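Local coordinates for salicylic acid-binding protein 2 (PDB 1XKL), which hydrolyses methyl salicylate to salicylic acid and methanol as part of the signalling that activates systemic acquired resistance in tobacco, at residues A[111-114]-A[115-119]; A[215-218]-A[219-222]. One frame throughout, in Å; residues are numbered along the deposited sequence.

Both contacts are local, between residues close in sequence, and their centres lie about 15 Å apart. Contact 1 is the turn that leads into helix 117-124; contact 2 is the first part of helix 215-225, and the two helices touch. Val118 O comes within 3.3 Å of Phe217 CZ, Phe117 CE2 within 3.8 Å of Trp220 CH2, and Val118 CB within 4.0 Å of Gln221 OE1, all as packing. Contact 2 is the nearer to the bound benzoxathiin ligand: the side chain of Phe217 is about 9 Å from it, that of Ser116 in contact 1 about 12 Å. The side chain of Gln218 is also about 3 Å from that of Asp210, the charge-relay acid.

Contact 1 (A[111-114]-A[115-119]); sequences SVHN and SSFVL
The imidazole of His113 lies flat on the phenyl ring of Phe117 in a face-to-face stack, with centroids 3.7 Å apart and planes only 6° from parallel. The rings overlap well but are slightly displaced: His113 CG sits over the middle of the phenyl ring, and Phe117 CE2 over the middle of the imidazole. The methylene of His113 joins in through a CH-pi contact, its CB 3.9 Å from the Phe117 ring centroid. Phe117 reaches back to this position because its CG is anti to the backbone N (chi1 -174°). On the other face of the imidazole, Val112 CG1 rests toward the rim, and a hydrogen bond between ND1 and Asp110 OD1 helps to set the ring's rotation.

The backbone brings the rings together by a type I beta turn from Asn114 to Phe117. It is closed by Phe117 N donating to Asn114 O at 2.8 Å. Within the turn, Ser115 OG is hydrogen-bonded to Ala189 O and Tyr191 N, tying the turn to the chain just beyond helix 183-188. The turn thus ends the loop after strand 98-104 and starts helix 117-124, with Ser115, Ser116 and Leu119 packed on helix 183-188 and Val118 facing helix 215-225.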
loop_
_atom_site.group_PDB
_atom_site.type_symbol
_atom_site.label_atom_id
_atom_site.label_comp_id
_atom_site.label_asym_id
_atom_site.label_seq_id
_atom_site.Cartn_x
_atom_site.Cartn_y
_atom_site.Cartn_z
ATOM N N SER A 111 4.648 43.985 19.629
ATOM C CA SER A 111 5.884 43.879 20.395
ATOM C C SER A 111 5.621 43.764 21.898
ATOM O O SER A 111 6.431 43.206 22.637
ATOM C CB SER A 111 6.771 45.098 20.125
ATOM O OG SER A 111 6.065 46.303 20.362
ATOM N N VAL A 112 4.474 44.280 22.329
ATOM C CA VAL A 112 4.078 44.284 23.732
ATOM C C VAL A 112 3.777 42.923 24.361
ATOM O O VAL A 112 4.334 42.583 25.409
ATOM C CB VAL A 112 2.846 45.206 23.936
ATOM C CG1 VAL A 112 2.456 45.261 25.403
ATOM C CG2 VAL A 112 3.162 46.603 23.421
ATOM N N HIS A 113 2.899 42.146 23.732
ATOM C CA HIS A 113 2.522 40.835 24.272
ATOM C C HIS A 113 3.425 39.690 23.823
ATOM O O HIS A 113 4.378 39.892 23.075
ATOM C CB HIS A 113 1.078 40.506 23.889
ATOM C CG HIS A 113 0.099 41.581 24.249
ATOM N ND1 HIS A 113 -0.047 42.731 23.505
ATOM C CD2 HIS A 113 -0.759 41.694 25.291
ATOM C CE1 HIS A 113 -0.953 43.509 24.074
ATOM N NE2 HIS A 113 -1.398 42.904 25.159
ATOM N N ASN A 114 3.131 38.488 24.316
ATOM C CA ASN A 114 3.883 37.297 23.936
ATOM C C ASN A 114 3.703 37.144 22.428
ATOM O O ASN A 114 2.658 37.501 21.888
ATOM C CB ASN A 114 3.326 36.061 24.646
ATOM C CG ASN A 114 3.635 36.051 26.132
ATOM O OD1 ASN A 114 3.289 36.989 26.861
ATOM N ND2 ASN A 114 4.292 34.988 26.592
ATOM N N SER A 115 4.712 36.608 21.753
ATOM C CA SER A 115 4.642 36.446 20.308
ATOM C C SER A 115 3.435 35.639 19.843
ATOM O O SER A 115 2.966 35.806 18.713
ATOM C CB SER A 115 5.935 35.820 19.803
ATOM O OG SER A 115 7.036 36.643 20.166
ATOM N N SER A 116 2.925 34.775 20.718
ATOM C CA SER A 116 1.763 33.954 20.394
ATOM C C SER A 116 0.444 34.672 20.679
ATOM O O SER A 116 -0.628 34.139 20.407
ATOM C CB SER A 116 1.810 32.631 21.172
ATOM O OG SER A 116 1.731 32.841 22.574
ATOM N N PHE A 117 0.521 35.895 21.200
ATOM C CA PHE A 117 -0.679 36.664 21.530
ATOM C C PHE A 117 -1.830 36.570 20.527
ATOM O O PHE A 117 -2.920 36.104 20.880
ATOM C CB PHE A 117 -0.317 38.138 21.748
ATOM C CG PHE A 117 -1.469 38.990 22.229
ATOM C CD1 PHE A 117 -2.178 38.649 23.378
ATOM C CD2 PHE A 117 -1.822 40.148 21.546
ATOM C CE1 PHE A 117 -3.221 39.451 23.841
ATOM C CE2 PHE A 117 -2.864 40.958 21.999
ATOM C CZ PHE A 117 -3.562 40.606 23.149
ATOM N N VAL A 118 -1.617 37.002 19.281
ATOM C CA VAL A 118 -2.711 36.960 18.310
ATOM C C VAL A 118 -3.210 35.556 18.010
ATOM O O VAL A 118 -4.388 35.371 17.710
ATOM C CB VAL A 118 -2.349 37.686 16.979
ATOM C CG1 VAL A 118 -1.987 39.128 17.276
ATOM C CG2 VAL A 118 -1.203 36.975 16.249
ATOM N N LEU A 119 -2.330 34.564 18.105
ATOM C CA LEU A 119 -2.739 33.187 17.850
ATOM C C LEU A 119 -3.600 32.695 19.007
ATOM O O LEU A 119 -4.590 31.992 18.800
ATOM C CB LEU A 119 -1.507 32.294 17.665
ATOM C CG LEU A 119 -0.663 32.609 16.421
ATOM C CD1 LEU A 119 0.437 31.569 16.253
ATOM C CD2 LEU A 119 -1.569 32.610 15.190
#

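Contact 2 (A[215-218]-A[219-222]); sequences EEFQ and RWQI
Helix 215-225 is the crossover helix of a beta-alpha-beta unit in the alpha/beta hydrolase sheet, and this contact covers its first two turns, with side-chain pairs spaced i to i+3 and i to i+4. Glu215 and Arg219 run side by side and end in a salt bridge, Arg219 NH2 to Glu215 OE1 at 2.6 Å. The oxygen accepts through its anti lone pair and lies in the guanidinium plane, although the bond is bent, with an N-H...O angle of 134°. Glu215 is fully extended, CG anti to the backbone N (chi1 -178°), while the Arg219 chain bends at chi2 and chi3 to bring its end alongside. The same NH2 also forms a salt bridge with Glu232 OE1, so two carboxylates share one nitrogen. In the backbone of the same pair, Arg219 N donates to Glu215 O at 2.8 Å.

The unit runs from strand 202-207 through this helix to strand 229-233, and Gln218, Gln221 and Ile222 of the helix touch strand 202-207 at Tyr204 and Val206. Gln218 OE1 accepts from Cys207 N and its NE2 donates to Ile213 O; its side chain also touches Asp210, the charge-relay acid, which places it in the second shell of the catalytic triad.

Phe217 takes Gln221 over one face, a CH-pi contact with CG 4.1 Å from the ring centroid. The amide beyond, tilted 31° to the ring, is held at both ends: OE1 accepts from Met108 N and NE2 donates to Ala106 O. Toward the six-membered ring of Trp220 the planes are near parallel but slid apart, with centroids 5.5 Å from each other, so they meet chiefly through Phe217 CE1 and Trp220 CE3 at 3.8 Å. Trp220 also makes a cation-pi contact with Arg125, and both aromatic side chains touch Gln121 of helix 117-124.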
loop_
_atom_site.group_PDB
_atom_site.type_symbol
_atom_site.label_atom_id
_atom_site.label_comp_id
_atom_site.label_asym_id
_atom_site.label_seq_id
_atom_site.Cartn_x
_atom_site.Cartn_y
_atom_site.Cartn_z
ATOM N N GLU A 215 -13.979 38.291 9.892
ATOM C CA GLU A 215 -13.803 39.742 9.838
ATOM C C GLU A 215 -13.662 40.346 11.218
ATOM O O GLU A 215 -12.818 41.219 11.448
ATOM C CB GLU A 215 -14.995 40.403 9.144
ATOM C CG GLU A 215 -14.829 41.909 9.012
ATOM C CD GLU A 215 -16.003 42.585 8.331
ATOM O OE1 GLU A 215 -15.868 43.774 7.975
ATOM O OE2 GLU A 215 -17.055 41.939 8.155
ATOM N N GLU A 216 -14.503 39.881 12.133
ATOM C CA GLU A 216 -14.484 40.393 13.494
ATOM C C GLU A 216 -13.102 40.309 14.124
ATOM O O GLU A 216 -12.649 41.268 14.753
ATOM C CB GLU A 216 -15.515 39.660 14.364
ATOM C CG GLU A 216 -15.544 38.140 14.209
ATOM C CD GLU A 216 -16.575 37.665 13.184
ATOM O OE1 GLU A 216 -16.527 38.141 12.022
ATOM O OE2 GLU A 216 -17.431 36.814 13.543
ATOM N N PHE A 217 -12.420 39.179 13.949
ATOM C CA PHE A 217 -11.091 39.033 14.532
ATOM C C PHE A 217 -10.084 39.890 13.776
ATOM O O PHE A 217 -9.111 40.378 14.351
ATOM C CB PHE A 217 -10.630 37.574 14.521
ATOM C CG PHE A 217 -9.306 37.370 15.193
ATOM C CD1 PHE A 217 -9.203 37.396 16.582
ATOM C CD2 PHE A 217 -8.149 37.226 14.438
ATOM C CE1 PHE A 217 -7.962 37.286 17.204
ATOM C CE2 PHE A 217 -6.909 37.116 15.051
ATOM C CZ PHE A 217 -6.810 37.148 16.438
ATOM N N GLN A 218 -10.307 40.053 12.478
ATOM C CA GLN A 218 -9.426 40.876 11.678
ATOM C C GLN A 218 -9.535 42.318 12.188
ATOM O O GLN A 218 -8.523 42.983 12.418
ATOM C CB GLN A 218 -9.818 40.797 10.199
ATOM C CG GLN A 218 -9.543 39.448 9.535
ATOM C CD GLN A 218 -9.908 39.457 8.063
ATOM O OE1 GLN A 218 -9.579 40.395 7.343
ATOM N NE2 GLN A 218 -10.583 38.413 7.610
ATOM N N ARG A 219 -10.762 42.798 12.379
ATOM C CA ARG A 219 -10.960 44.162 12.878
ATOM C C ARG A 219 -10.469 44.259 14.320
ATOM O O ARG A 219 -10.044 45.323 14.769
ATOM C CB ARG A 219 -12.439 44.557 12.799
ATOM C CG ARG A 219 -13.116 44.136 11.501
ATOM C CD ARG A 219 -13.939 45.248 10.867
ATOM N NE ARG A 219 -13.113 46.185 10.098
ATOM C CZ ARG A 219 -13.244 46.398 8.791
ATOM N NH1 ARG A 219 -12.453 47.267 8.178
ATOM N NH2 ARG A 219 -14.165 45.738 8.098
ATOM N N TRP A 220 -10.521 43.140 15.038
ATOM C CA TRP A 220 -10.062 43.111 16.416
ATOM C C TRP A 220 -8.569 43.409 16.464
ATOM O O TRP A 220 -8.102 44.152 17.326
ATOM C CB TRP A 220 -10.319 41.745 17.044
ATOM C CG TRP A 220 -9.905 41.695 18.473
ATOM C CD1 TRP A 220 -10.654 42.055 19.562
ATOM C CD2 TRP A 220 -8.610 41.345 18.976
ATOM N NE1 TRP A 220 -9.902 41.955 20.707
ATOM C CE2 TRP A 220 -8.645 41.522 20.378
ATOM C CE3 TRP A 220 -7.423 40.903 18.379
ATOM C CZ2 TRP A 220 -7.537 41.272 21.192
ATOM C CZ3 TRP A 220 -6.319 40.654 19.188
ATOM C CH2 TRP A 220 -6.385 40.839 20.581
ATOM N N GLN A 221 -7.817 42.825 15.537
ATOM C CA GLN A 221 -6.375 43.045 15.496
ATOM C C GLN A 221 -6.043 44.468 15.104
ATOM O O GLN A 221 -5.092 45.054 15.614
ATOM C CB GLN A 221 -5.712 42.099 14.500
ATOM C CG GLN A 221 -5.955 40.634 14.765
ATOM C CD GLN A 221 -5.248 39.773 13.749
ATOM O OE1 GLN A 221 -4.060 39.492 13.878
ATOM N NE2 GLN A 221 -5.972 39.368 12.721
ATOM N N ILE A 222 -6.811 45.021 14.174
ATOM C CA ILE A 222 -6.575 46.393 13.739
ATOM C C ILE A 222 -6.813 47.333 14.925
ATOM O O ILE A 222 -5.997 48.209 15.211
ATOM C CB ILE A 222 -7.514 46.759 12.575
ATOM C CG1 ILE A 222 -7.106 45.956 11.333
ATOM C CG2 ILE A 222 -7.458 48.263 12.297
ATOM C CD1 ILE A 222 -7.953 46.233 10.122
#